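Local structure of 2-dehydro-3-deoxy-d-gluconate/2-dehydro-3-deoxy-phosphogluconate aldolase (4UXD) at residues Met65-Val70 / Tyr154-Phe159; Ser196-Asp201 / Gly219-Val224; Tyr44-Ile49 / Glu274-Lys279; Ile57-Leu62 / Gly233-Tyr238. The protein is an archaeal aldolase of the dihydrodipicolinate synthetase family, with a (beta/alpha)8-barrel subunit that assembles into a tetramer. All blocks are in the same frame, centred on the assembly; numbering follows the deposited sequence.

Contact 1. Residues Met65-Val70 / Tyr154-Phe159; sequences MGSTGV and YNIPQF. With GOL (glycerol), chain E.
The nearest CA atoms, of Ser67 and Phe159, are 8.6 Å apart where a loop (65-70) faces the end of strand 150-155 and the loop after it, and side chains make the contact. Ser67 opens a type I turn and directs its CB toward 154-159. Its hydroxyl is the hub: Ser67 OG lies 3.0 Å from Tyr154 OH in a hydrogen bond that either group could donate, and it has a stronger partner in Tyr128 OH of the second subunit. The same OG touches Ile156 CD1 at 3.6 Å and meets Phe159 CD2 at the ring edge, in the ring plane. Tyr154 has an extended first torsion (chi1 -180°), which carries the phenol across to Ser67, while Ile156 CG2 rests on one ring face, 3.8 Å above the plane and offset toward the rim. A glycerol, probably from the crystallisation liquor, closes a small triangle: its O1 donates to Tyr154 OH (3.1 Å) and takes a weak, bent bond from Ser67 N (3.1 Å, 127°). Tyr128 of the second subunit also packs on Tyr154, Ile156 and Phe159. The site lies at the C-terminal mouth of a (beta/alpha)8 barrel, and the hydroxyl chain of Ser67, Tyr154 and Tyr128 of the second subunit probably corresponds to the Thr-Tyr-Tyr triad of dihydrodipicolinate synthase, in which one tyrosine likewise comes from another subunit.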
loop_
_atom_site.group_PDB
_atom_site.type_symbol
_atom_site.label_atom_id
_atom_site.label_comp_id
_atom_site.label_asym_id
_atom_site.label_seq_id
_atom_site.Cartn_x
_atom_site.Cartn_y
_atom_site.Cartn_z
ATOM N N MET A 65 -17.434 -21.991 8.222
ATOM C CA MET A 65 -17.621 -20.929 7.233
ATOM C C MET A 65 -16.976 -19.607 7.666
ATOM O O MET A 65 -17.554 -18.530 7.515
ATOM C CB MET A 65 -19.115 -20.736 6.932
ATOM C CG MET A 65 -19.740 -21.883 6.124
ATOM S SD MET A 65 -19.074 -22.019 4.443
ATOM C CE MET A 65 -19.810 -23.570 3.918
ATOM N N GLY A 66 -15.774 -19.708 8.222
ATOM C CA GLY A 66 -14.900 -18.559 8.347
ATOM C C GLY A 66 -14.112 -18.404 7.059
ATOM O O GLY A 66 -14.450 -19.044 6.039
ATOM N N SER A 67 -13.066 -17.574 7.109
ATOM C CA SER A 67 -12.180 -17.358 5.973
ATOM C C SER A 67 -11.482 -18.648 5.565
ATOM O O SER A 67 -11.345 -18.955 4.383
ATOM C CB SER A 67 -11.129 -16.287 6.296
ATOM O OG SER A 67 -11.722 -15.017 6.538
ATOM N N THR A 68 -11.030 -19.394 6.559
ATOM C CA THR A 68 -10.389 -20.672 6.333
ATOM C C THR A 68 -11.340 -21.608 5.604
ATOM O O THR A 68 -10.906 -22.434 4.793
ATOM C CB THR A 68 -9.953 -21.312 7.661
ATOM O OG1 THR A 68 -8.993 -20.468 8.298
ATOM C CG2 THR A 68 -9.339 -22.680 7.431
ATOM N N GLY A 69 -12.636 -21.466 5.890
ATOM C CA GLY A 69 -13.662 -22.279 5.255
ATOM C C GLY A 69 -14.113 -21.774 3.895
ATOM O O GLY A 69 -15.089 -22.286 3.330
ATOM N N VAL A 70 -13.374 -20.790 3.379
ATOM C CA VAL A 70 -13.653 -20.090 2.131
ATOM C C VAL A 70 -15.148 -19.905 1.849
ATOM O O VAL A 70 -15.622 -20.148 0.740
ATOM C CB VAL A 70 -12.951 -20.797 0.910
ATOM C CG1 VAL A 70 -11.447 -20.586 0.969
ATOM C CG2 VAL A 70 -13.244 -22.265 0.823
ATOM N N TYR A 154 -15.508 -9.696 13.696
ATOM C CA TYR A 154 -14.337 -10.321 13.116
ATOM C C TYR A 154 -13.558 -9.288 12.288
ATOM O O TYR A 154 -14.077 -8.711 11.335
ATOM C CB TYR A 154 -14.793 -11.516 12.298
ATOM C CG TYR A 154 -13.750 -12.340 11.591
ATOM C CD1 TYR A 154 -12.401 -12.278 11.916
ATOM C CD2 TYR A 154 -14.142 -13.188 10.559
ATOM C CE1 TYR A 154 -11.469 -13.054 11.216
ATOM C CE2 TYR A 154 -13.244 -13.961 9.865
ATOM C CZ TYR A 154 -11.915 -13.895 10.185
ATOM O OH TYR A 154 -11.064 -14.686 9.446
ATOM N N ASN A 155 -12.326 -9.014 12.689
ATOM C CA ASN A 155 -11.546 -8.022 11.975
ATOM C C ASN A 155 -10.436 -8.717 11.209
ATOM O O ASN A 155 -9.539 -9.286 11.806
ATOM C CB ASN A 155 -10.986 -6.957 12.917
ATOM C CG ASN A 155 -10.110 -5.938 12.183
ATOM O OD1 ASN A 155 -10.592 -5.184 11.326
ATOM N ND2 ASN A 155 -8.812 -5.931 12.503
ATOM N N ILE A 156 -10.519 -8.666 9.883
ATOM C CA ILE A 156 -9.523 -9.293 9.034
ATOM C C ILE A 156 -9.266 -8.358 7.830
ATOM O O ILE A 156 -9.802 -8.571 6.741
ATOM C CB ILE A 156 -9.989 -10.734 8.627
ATOM C CG1 ILE A 156 -9.054 -11.365 7.596
ATOM C CG2 ILE A 156 -11.445 -10.740 8.114
ATOM C CD1 ILE A 156 -9.070 -12.875 7.607
ATOM N N PRO A 157 -8.462 -7.282 8.043
ATOM C CA PRO A 157 -8.300 -6.213 7.041
ATOM C C PRO A 157 -7.590 -6.671 5.756
ATOM O O PRO A 157 -7.665 -5.987 4.744
ATOM C CB PRO A 157 -7.473 -5.143 7.789
ATOM C CG PRO A 157 -6.726 -5.875 8.812
ATOM C CD PRO A 157 -7.661 -7.005 9.251
ATOM N N GLN A 158 -6.957 -7.837 5.798
ATOM C CA GLN A 158 -6.405 -8.462 4.607
ATOM C C GLN A 158 -7.467 -8.776 3.554
ATOM O O GLN A 158 -7.194 -8.715 2.353
ATOM C CB GLN A 158 -5.677 -9.765 4.969
ATOM C CG GLN A 158 -4.535 -9.613 5.940
ATOM C CD GLN A 158 -4.946 -9.906 7.381
ATOM O OE1 GLN A 158 -6.059 -9.581 7.800
ATOM N NE2 GLN A 158 -4.046 -10.534 8.141
ATOM N N PHE A 159 -8.664 -9.156 3.999
ATOM C CA PHE A 159 -9.655 -9.680 3.073
ATOM C C PHE A 159 -10.841 -8.745 2.919
ATOM O O PHE A 159 -11.513 -8.768 1.884
ATOM C CB PHE A 159 -10.112 -11.087 3.520
ATOM C CG PHE A 159 -9.005 -12.121 3.487
ATOM C CD1 PHE A 159 -7.909 -11.970 2.637
ATOM C CD2 PHE A 159 -9.047 -13.224 4.309
ATOM C CE1 PHE A 159 -6.903 -12.904 2.609
ATOM C CE2 PHE A 159 -8.035 -14.166 4.292
ATOM C CZ PHE A 159 -6.966 -14.012 3.437
HETATM C C1 GOL E . -10.027 -17.820 9.955
HETATM O O1 GOL E . -11.408 -17.719 9.718
HETATM C C2 GOL E . -9.552 -16.717 10.914
HETATM O O2 GOL E . -9.123 -17.289 12.112
HETATM C C3 GOL E . -8.368 -15.883 10.399
HETATM O O3 GOL E . -7.654 -16.421 9.300
#

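Contact 2. Residues Ser196-Asp201 / Gly219-Val224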
loop_
_atom_site.group_PDB
_atom_site.type_symbol
_atom_site.label_atom_id
_atom_site.label_comp_id
_atom_site.label_asym_id
_atom_site.label_seq_id
_atom_site.Cartn_x
_atom_site.Cartn_y
_atom_site.Cartn_z
ATOM N N SER A 196 -7.896 -3.643 24.771
ATOM C CA SER A 196 -8.330 -2.601 25.700
ATOM C C SER A 196 -9.859 -2.569 25.850
ATOM O O SER A 196 -10.383 -1.878 26.721
ATOM C CB SER A 196 -7.823 -1.229 25.244
ATOM O OG SER A 196 -8.898 -0.408 24.822
ATOM N N LEU A 197 -10.556 -3.304 24.984
ATOM C CA LEU A 197 -12.011 -3.441 25.038
ATOM C C LEU A 197 -12.394 -4.701 25.805
ATOM O O LEU A 197 -13.578 -5.003 25.979
ATOM C CB LEU A 197 -12.617 -3.512 23.623
ATOM C CG LEU A 197 -12.303 -2.407 22.612
ATOM C CD1 LEU A 197 -12.940 -2.747 21.285
ATOM C CD2 LEU A 197 -12.784 -1.052 23.089
ATOM N N SER A 198 -11.393 -5.448 26.247
ATOM C CA SER A 198 -11.641 -6.715 26.918
ATOM C C SER A 198 -12.380 -6.514 28.249
ATOM O O SER A 198 -12.108 -5.560 28.991
ATOM C CB SER A 198 -10.315 -7.453 27.145
ATOM O OG SER A 198 -10.505 -8.842 27.295
ATOM N N ASP A 199 -13.336 -7.398 28.524
ATOM C CA ASP A 199 -13.934 -7.491 29.852
ATOM C C ASP A 199 -14.632 -8.846 30.026
ATOM O O ASP A 199 -14.328 -9.811 29.321
ATOM C CB ASP A 199 -14.906 -6.319 30.108
ATOM C CG ASP A 199 -16.241 -6.480 29.401
ATOM O OD1 ASP A 199 -16.986 -7.430 29.718
ATOM O OD2 ASP A 199 -16.571 -5.626 28.555
ATOM N N ASP A 200 -15.571 -8.917 30.960
ATOM C CA ASP A 200 -16.144 -10.197 31.356
ATOM C C ASP A 200 -17.222 -10.686 30.385
ATOM O O ASP A 200 -17.447 -11.892 30.264
ATOM C CB ASP A 200 -16.693 -10.094 32.778
ATOM C CG ASP A 200 -15.600 -9.792 33.802
ATOM O OD1 ASP A 200 -14.869 -10.734 34.182
ATOM O OD2 ASP A 200 -15.466 -8.618 34.221
ATOM N N ASP A 201 -17.863 -9.753 29.680
ATOM C CA ASP A 201 -18.823 -10.084 28.623
ATOM C C ASP A 201 -18.315 -9.654 27.239
ATOM O O ASP A 201 -19.102 -9.445 26.307
ATOM C CB ASP A 201 -20.176 -9.431 28.917
ATOM C CG ASP A 201 -21.111 -10.346 29.696
ATOM O OD1 ASP A 201 -21.150 -11.562 29.400
ATOM O OD2 ASP A 201 -21.811 -9.845 30.605
ATOM N N GLY A 219 -3.271 -10.824 27.573
ATOM C CA GLY A 219 -4.629 -10.931 28.062
ATOM C C GLY A 219 -5.683 -11.430 27.072
ATOM O O GLY A 219 -6.877 -11.299 27.348
ATOM N N ALA A 220 -5.281 -12.007 25.939
ATOM C CA ALA A 220 -6.275 -12.531 24.985
ATOM C C ALA A 220 -7.128 -13.650 25.586
ATOM O O ALA A 220 -6.627 -14.509 26.321
ATOM C CB ALA A 220 -5.596 -13.040 23.728
ATOM N N SER A 221 -8.414 -13.662 25.239
ATOM C CA SER A 221 -9.318 -14.713 25.708
ATOM C C SER A 221 -8.995 -16.070 25.076
ATOM O O SER A 221 -9.464 -17.102 25.550
ATOM C CB SER A 221 -10.772 -14.339 25.421
ATOM O OG SER A 221 -11.009 -12.981 25.732
ATOM N N GLY A 222 -8.184 -16.065 24.020
ATOM C CA GLY A 222 -7.788 -17.292 23.342
ATOM C C GLY A 222 -7.519 -17.051 21.865
ATOM O O GLY A 222 -7.344 -15.910 21.433
ATOM N N GLY A 223 -7.488 -18.124 21.084
ATOM C CA GLY A 223 -7.209 -18.011 19.666
ATOM C C GLY A 223 -8.229 -18.655 18.749
ATOM O O GLY A 223 -8.924 -19.595 19.127
ATOM N N VAL A 224 -8.312 -18.119 17.535
ATOM C CA VAL A 224 -8.965 -18.781 16.409
ATOM C C VAL A 224 -7.871 -19.214 15.444
ATOM O O VAL A 224 -7.274 -18.363 14.767
ATOM C CB VAL A 224 -9.965 -17.857 15.670
ATOM C CG1 VAL A 224 -10.787 -18.653 14.655
ATOM C CG2 VAL A 224 -10.875 -17.167 16.649
HETATM O O HOH W 1 -12.303 -12.422 28.301
#
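Ser198 and Ser221 face each other without a direct bond: Ser198 OG stays 4.5 Å from Ser221 OG, and the polar link between the two segments runs through a water. That water sits 2.9 Å from Ser221 OG, with the proton direction undecided, and donates a long, weak bond of 3.5 Å to Asp199 O. Ser221 OG is steadied by a stronger partner outside the segments, the backbone N of Val204, so the water meets a hydroxyl already tied to the neighbouring strand 203-206. The closest direct approach, Ser198 OG to Gly219 O, is still 4.4 Å. Ser198 turns its CB toward 219-224, and a chi1 of -157° carries the hydroxyl to the side of that segment; its side chain also leans on Val204. Each segment is shaped from within. Gly219, at a positive phi of 104°, ends helix 212-217 in a Schellman motif, and three residues later the chain enters strand 222-224. Asp199 makes an Asx turn, OD1 taking the N-H of Asp201, although the modelled length is too short to be trusted. The other carboxylate oxygen, OD2, forms a salt bridge with Lys172, whose NZ also bonds Leu197 O. Both segments lead into adjacent parallel strands at the N-terminal end of the barrel. With just 46 Å² buried and one water bridge with a weak leg, the contact itself can add little cohesion; the firmer bonds are those each segment makes with its own surroundings.

Contact 3. Residues Tyr44-Ile49 / Glu274-Lys279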
loop_
_atom_site.group_PDB
_atom_site.type_symbol
_atom_site.label_atom_id
_atom_site.label_comp_id
_atom_site.label_asym_id
_atom_site.label_seq_id
_atom_site.Cartn_x
_atom_site.Cartn_y
_atom_site.Cartn_z
ATOM N N TYR A 44 -19.546 -34.247 2.931
ATOM C CA TYR A 44 -20.092 -34.269 4.284
ATOM C C TYR A 44 -19.563 -35.433 5.104
ATOM O O TYR A 44 -19.553 -35.386 6.326
ATOM C CB TYR A 44 -21.624 -34.293 4.228
ATOM C CG TYR A 44 -22.190 -32.927 3.906
ATOM C CD1 TYR A 44 -22.242 -31.942 4.874
ATOM C CD2 TYR A 44 -22.632 -32.614 2.632
ATOM C CE1 TYR A 44 -22.740 -30.693 4.589
ATOM C CE2 TYR A 44 -23.122 -31.367 2.336
ATOM C CZ TYR A 44 -23.178 -30.407 3.325
ATOM O OH TYR A 44 -23.676 -29.151 3.060
ATOM N N ASN A 45 -19.086 -36.467 4.436
ATOM C CA ASN A 45 -18.410 -37.534 5.147
ATOM C C ASN A 45 -17.060 -37.063 5.714
ATOM O O ASN A 45 -16.735 -37.337 6.878
ATOM C CB ASN A 45 -18.211 -38.742 4.236
ATOM C CG ASN A 45 -17.875 -39.995 5.010
ATOM O OD1 ASN A 45 -18.431 -40.249 6.083
ATOM N ND2 ASN A 45 -16.941 -40.773 4.486
ATOM N N ALA A 46 -16.274 -36.356 4.903
ATOM C CA ALA A 46 -15.005 -35.792 5.389
ATOM C C ALA A 46 -15.241 -34.735 6.477
ATOM O O ALA A 46 -14.490 -34.664 7.449
ATOM C CB ALA A 46 -14.207 -35.201 4.250
ATOM N N THR A 47 -16.295 -33.936 6.324
ATOM C CA THR A 47 -16.664 -32.959 7.341
ATOM C C THR A 47 -16.857 -33.651 8.691
ATOM O O THR A 47 -16.586 -33.074 9.741
ATOM C CB THR A 47 -17.954 -32.205 6.955
ATOM O OG1 THR A 47 -17.770 -31.571 5.691
ATOM C CG2 THR A 47 -18.324 -31.150 7.989
ATOM N N ASN A 48 -17.336 -34.890 8.658
ATOM C CA ASN A 48 -17.521 -35.671 9.877
ATOM C C ASN A 48 -16.169 -36.143 10.411
ATOM O O ASN A 48 -15.897 -36.091 11.607
ATOM C CB ASN A 48 -18.445 -36.863 9.617
ATOM C CG ASN A 48 -19.077 -37.392 10.887
ATOM O OD1 ASN A 48 -18.549 -38.305 11.523
ATOM N ND2 ASN A 48 -20.215 -36.819 11.267
ATOM N N ILE A 49 -15.315 -36.594 9.506
ATOM C CA ILE A 49 -13.980 -37.020 9.875
ATOM C C ILE A 49 -13.282 -35.892 10.605
ATOM O O ILE A 49 -12.575 -36.125 11.578
ATOM C CB ILE A 49 -13.184 -37.448 8.636
ATOM C CG1 ILE A 49 -13.692 -38.824 8.184
ATOM C CG2 ILE A 49 -11.689 -37.499 8.927
ATOM C CD1 ILE A 49 -13.374 -39.187 6.744
ATOM N N GLU A 274 -4.956 -29.440 1.507
ATOM C CA GLU A 274 -4.096 -30.573 1.205
ATOM C C GLU A 274 -3.656 -31.263 2.497
ATOM O O GLU A 274 -3.693 -32.492 2.610
ATOM C CB GLU A 274 -2.873 -30.129 0.404
ATOM C CG GLU A 274 -2.006 -31.278 -0.075
ATOM C CD GLU A 274 -0.964 -30.843 -1.099
ATOM O OE1 GLU A 274 -1.070 -29.701 -1.599
ATOM O OE2 GLU A 274 -0.038 -31.634 -1.398
ATOM N N TYR A 275 -3.269 -30.463 3.481
ATOM C CA TYR A 275 -2.689 -30.994 4.697
ATOM C C TYR A 275 -3.713 -31.863 5.390
ATOM O O TYR A 275 -3.383 -32.907 5.949
ATOM C CB TYR A 275 -2.218 -29.865 5.611
ATOM C CG TYR A 275 -1.137 -30.266 6.583
ATOM C CD1 TYR A 275 -1.404 -31.142 7.627
ATOM C CD2 TYR A 275 0.149 -29.760 6.468
ATOM C CE1 TYR A 275 -0.417 -31.509 8.524
ATOM C CE2 TYR A 275 1.143 -30.122 7.360
ATOM C CZ TYR A 275 0.856 -30.996 8.389
ATOM O OH TYR A 275 1.843 -31.362 9.283
ATOM N N PHE A 276 -4.966 -31.433 5.335
ATOM C CA PHE A 276 -6.055 -32.203 5.913
ATOM C C PHE A 276 -6.340 -33.467 5.096
ATOM O O PHE A 276 -6.677 -34.518 5.642
ATOM C CB PHE A 276 -7.322 -31.361 6.004
ATOM C CG PHE A 276 -8.510 -32.143 6.457
ATOM C CD1 PHE A 276 -8.701 -32.409 7.803
ATOM C CD2 PHE A 276 -9.424 -32.649 5.533
ATOM C CE1 PHE A 276 -9.800 -33.146 8.226
ATOM C CE2 PHE A 276 -10.519 -33.388 5.954
ATOM C CZ PHE A 276 -10.706 -33.638 7.296
ATOM N N TYR A 277 -6.215 -33.354 3.784
ATOM C CA TYR A 277 -6.554 -34.442 2.899
ATOM C C TYR A 277 -5.544 -35.576 3.041
ATOM O O TYR A 277 -5.920 -36.744 3.162
ATOM C CB TYR A 277 -6.608 -33.955 1.451
ATOM C CG TYR A 277 -7.775 -33.045 1.117
ATOM C CD1 TYR A 277 -8.954 -33.082 1.845
ATOM C CD2 TYR A 277 -7.692 -32.149 0.062
ATOM C CE1 TYR A 277 -10.014 -32.256 1.531
ATOM C CE2 TYR A 277 -8.741 -31.327 -0.260
ATOM C CZ TYR A 277 -9.901 -31.378 0.478
ATOM O OH TYR A 277 -10.954 -30.548 0.145
ATOM N N LYS A 278 -4.267 -35.219 3.027
ATOM C CA LYS A 278 -3.194 -36.190 3.123
ATOM C C LYS A 278 -3.203 -36.901 4.472
ATOM O O LYS A 278 -2.940 -38.103 4.550
ATOM C CB LYS A 278 -1.838 -35.509 2.898
ATOM C CG LYS A 278 -1.516 -35.199 1.431
ATOM C CD LYS A 278 -0.053 -34.791 1.254
ATOM C CE LYS A 278 0.374 -34.730 -0.218
ATOM N NZ LYS A 278 0.581 -36.077 -0.844
ATOM N N LYS A 279 -3.514 -36.155 5.526
ATOM C CA LYS A 279 -3.436 -36.680 6.876
ATOM C C LYS A 279 -4.464 -37.779 7.101
ATOM O O LYS A 279 -4.169 -38.807 7.710
ATOM C CB LYS A 279 -3.640 -35.568 7.906
ATOM C CG LYS A 279 -4.092 -36.102 9.253
ATOM C CD LYS A 279 -3.652 -35.264 10.420
ATOM C CE LYS A 279 -3.259 -36.165 11.583
ATOM N NZ LYS A 279 -3.718 -35.648 12.894
#
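The first helix of the barrel, 44-56, here meets helix 270-279, the last of the C-terminal helical part that follows the barrel, through a single aromatic side chain. Phe276 carries the contact: a chi1 of 174° swings the ring out from its helix, and it reaches across between helices whose nearest CA atoms, those of Ala46 and Tyr277, are 8.9 Å apart. It arrives rim first. Ala46 O lies at the ring edge, near its plane, 3.9 Å from Phe276 CZ, while Ala46 CB is 4.4 Å from Phe276 CE2. One turn further along, Ile49 adds its CG2 branch at 4.3 Å from Phe276 CZ, approaching obliquely. Ala46 and Ile49 both direct CB toward the opposing helix, so the ring end is met by a methyl, a branched chain and a backbone carbonyl. Leu50 and Ile33 also touch Phe276, and Pro35 packs against Ala46, widening the apolar surround. No hydrogen bond joins the two segments. Their hold is therefore essentially van der Waals and hydrophobic, with perhaps a slight electrostatic gain where the positive rim of the ring faces the carbonyl oxygen.

Contact 4. Residues Ile57-Leu62 / Gly233-Tyr238; sequences INVDYL and GIVRLY
Val235 and Val59 set their side chains across each other at about a right angle, Val235 CG2 meeting Val59 CG1 at 4.0 Å. The two branches of Val235 do different work. With chi1 at 179°, Val235 CG1 is pushed against the chain of the other segment, 3.3 Å from Ile57 O and 4.0 Å from Asn58 O. Val235 CG2, beside its own backbone N, meets the two apolar side chains, Val59 CG1 and, at 4.4 Å, Ile57 CD1. Ile57 O thus rests against the whole isopropyl fork, being also 3.8 Å from Val235 CB and 3.9 Å from Val235 CG2. This carbonyl lies where helix 44-56 ends: Ile57 is the first residue to leave it, and Asn58 then takes up left-handed helical angles, turning the chain toward strand 61-63. Val235 directs CB toward this bend, and Val59 meets it with CG1. Across the contact the hold is purely one of packing, with no hydrogen bond between the segments. Lys92 steadies the bend from elsewhere in the chain, bonding Val59 O and, weakly, Asn58 OD1; Asp60 OD2 accepts from Ile28 N. Val235 also packs on Ile28 of strand 27-31, the neighbour of 61-63 in the parallel sheet. Helix 233-240, which follows strand 222-224, therefore lies against the turn joining helix 44-56 to strand 61-63 within the beta-alpha-beta unit 27-31, 44-56, 61-63, while Ile234 and Leu237 engage helices 212-217 and 245-264.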
loop_
_atom_site.group_PDB
_atom_site.type_symbol
_atom_site.label_atom_id
_atom_site.label_comp_id
_atom_site.label_asym_id
_atom_site.label_seq_id
_atom_site.Cartn_x
_atom_site.Cartn_y
_atom_site.Cartn_z
ATOM N N ILE A 57 -8.951 -33.673 19.840
ATOM C CA ILE A 57 -7.940 -32.766 20.401
ATOM C C ILE A 57 -8.544 -31.679 21.283
ATOM O O ILE A 57 -7.845 -30.772 21.703
ATOM C CB ILE A 57 -7.112 -32.075 19.296
ATOM C CG1 ILE A 57 -8.006 -31.167 18.439
ATOM C CG2 ILE A 57 -6.385 -33.127 18.438
ATOM C CD1 ILE A 57 -7.280 -30.428 17.333
ATOM N N ASN A 58 -9.840 -31.773 21.555
ATOM C CA ASN A 58 -10.520 -30.892 22.509
ATOM C C ASN A 58 -10.415 -29.371 22.218
ATOM O O ASN A 58 -10.125 -28.561 23.119
ATOM C CB ASN A 58 -10.001 -31.184 23.917
ATOM C CG ASN A 58 -10.875 -30.578 24.999
ATOM O OD1 ASN A 58 -12.099 -30.523 24.867
ATOM N ND2 ASN A 58 -10.242 -30.085 26.064
ATOM N N VAL A 59 -10.666 -28.972 20.975
ATOM C CA VAL A 59 -10.903 -27.563 20.712
ATOM C C VAL A 59 -12.205 -27.246 21.441
ATOM O O VAL A 59 -12.985 -28.157 21.729
ATOM C CB VAL A 59 -10.997 -27.222 19.188
ATOM C CG1 VAL A 59 -9.777 -27.746 18.427
ATOM C CG2 VAL A 59 -12.287 -27.757 18.563
ATOM N N ASP A 60 -12.446 -25.974 21.739
ATOM C CA ASP A 60 -13.631 -25.571 22.495
ATOM C C ASP A 60 -14.783 -25.109 21.609
ATOM O O ASP A 60 -15.939 -25.244 21.977
ATOM C CB ASP A 60 -13.263 -24.450 23.467
ATOM C CG ASP A 60 -12.053 -24.785 24.295
ATOM O OD1 ASP A 60 -12.218 -25.469 25.323
ATOM O OD2 ASP A 60 -10.938 -24.381 23.913
ATOM N N TYR A 61 -14.463 -24.529 20.456
ATOM C CA TYR A 61 -15.486 -24.031 19.551
ATOM C C TYR A 61 -15.217 -24.471 18.123
ATOM O O TYR A 61 -14.067 -24.552 17.686
ATOM C CB TYR A 61 -15.576 -22.507 19.602
ATOM C CG TYR A 61 -15.855 -21.962 20.972
ATOM C CD1 TYR A 61 -14.820 -21.684 21.848
ATOM C CD2 TYR A 61 -17.148 -21.709 21.391
ATOM C CE1 TYR A 61 -15.071 -21.177 23.103
ATOM C CE2 TYR A 61 -17.406 -21.198 22.649
ATOM C CZ TYR A 61 -16.362 -20.940 23.499
ATOM O OH TYR A 61 -16.599 -20.440 24.758
ATOM N N LEU A 62 -16.307 -24.781 17.425
ATOM C CA LEU A 62 -16.287 -24.988 15.996
ATOM C C LEU A 62 -16.778 -23.712 15.352
ATOM O O LEU A 62 -17.828 -23.157 15.742
ATOM C CB LEU A 62 -17.175 -26.158 15.569
ATOM C CG LEU A 62 -17.027 -27.479 16.315
ATOM C CD1 LEU A 62 -17.739 -28.585 15.532
ATOM C CD2 LEU A 62 -15.569 -27.812 16.568
ATOM N N GLY A 233 -1.160 -28.916 18.112
ATOM C CA GLY A 233 -0.147 -28.003 18.631
ATOM C C GLY A 233 -0.698 -26.797 19.372
ATOM O O GLY A 233 -0.353 -26.555 20.525
ATOM N N ILE A 234 -1.572 -26.048 18.714
ATOM C CA ILE A 234 -2.200 -24.893 19.336
ATOM C C ILE A 234 -2.943 -25.243 20.618
ATOM O O ILE A 234 -2.953 -24.445 21.550
ATOM C CB ILE A 234 -3.180 -24.202 18.363
ATOM C CG1 ILE A 234 -2.408 -23.303 17.399
ATOM C CG2 ILE A 234 -4.250 -23.374 19.109
ATOM C CD1 ILE A 234 -1.746 -22.101 18.052
ATOM N N VAL A 235 -3.569 -26.414 20.685
ATOM C CA VAL A 235 -4.375 -26.742 21.865
ATOM C C VAL A 235 -3.514 -27.141 23.077
ATOM O O VAL A 235 -3.809 -26.733 24.211
ATOM C CB VAL A 235 -5.377 -27.857 21.567
ATOM C CG1 VAL A 235 -6.199 -28.192 22.824
ATOM C CG2 VAL A 235 -6.291 -27.431 20.443
ATOM N N ARG A 236 -2.471 -27.936 22.840
ATOM C CA ARG A 236 -1.472 -28.215 23.871
ATOM C C ARG A 236 -0.961 -26.900 24.442
ATOM O O ARG A 236 -0.964 -26.699 25.654
ATOM C CB ARG A 236 -0.301 -29.041 23.314
ATOM C CG ARG A 236 -0.714 -30.407 22.767
ATOM C CD ARG A 236 0.472 -31.321 22.487
ATOM N NE ARG A 236 1.082 -31.068 21.188
ATOM C CZ ARG A 236 2.259 -30.475 20.985
ATOM N NH1 ARG A 236 3.006 -30.051 22.003
ATOM N NH2 ARG A 236 2.697 -30.309 19.738
ATOM N N LEU A 237 -0.546 -26.004 23.551
ATOM C CA LEU A 237 -0.034 -24.692 23.929
ATOM C C LEU A 237 -0.930 -23.990 24.935
ATOM O O LEU A 237 -0.471 -23.578 26.003
ATOM C CB LEU A 237 0.128 -23.816 22.689
ATOM C CG LEU A 237 0.724 -22.425 22.889
ATOM C CD1 LEU A 237 1.332 -21.968 21.589
ATOM C CD2 LEU A 237 -0.291 -21.384 23.373
ATOM N N TYR A 238 -2.205 -23.852 24.593
ATOM C CA TYR A 238 -3.172 -23.150 25.440
ATOM C C TYR A 238 -3.321 -23.784 26.822
ATOM O O TYR A 238 -3.497 -23.075 27.813
ATOM C CB TYR A 238 -4.538 -23.102 24.750
ATOM C CG TYR A 238 -5.631 -22.452 25.571
ATOM C CD1 TYR A 238 -6.390 -23.193 26.472
ATOM C CD2 TYR A 238 -5.905 -21.100 25.445
ATOM C CE1 TYR A 238 -7.382 -22.602 27.227
ATOM C CE2 TYR A 238 -6.904 -20.498 26.191
ATOM C CZ TYR A 238 -7.640 -21.254 27.083
ATOM O OH TYR A 238 -8.634 -20.660 27.829
#

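Overall arrangement
From the N terminus, 44-49 opens contact 3, the outermost of the loops, closed only at 274-279 on the last helix. Within it contact 4 runs from 57-62 to 233-238, and that loop in turn encloses two others in series: contact 1, from 65-70 to 154-159, then contact 2, from 196-201 to 219-224. None cross. Contacts 1, 2 and 4 all reach the parallel barrel sheet; contact 1 gathers loops at its C-terminal mouth, contact 2 lies at its N-terminal end, and contact 4 sets a late helix against the first crossover. Contacts 2 and 3 lie on opposite sides of the chain's centre, their centres about 31 Å apart.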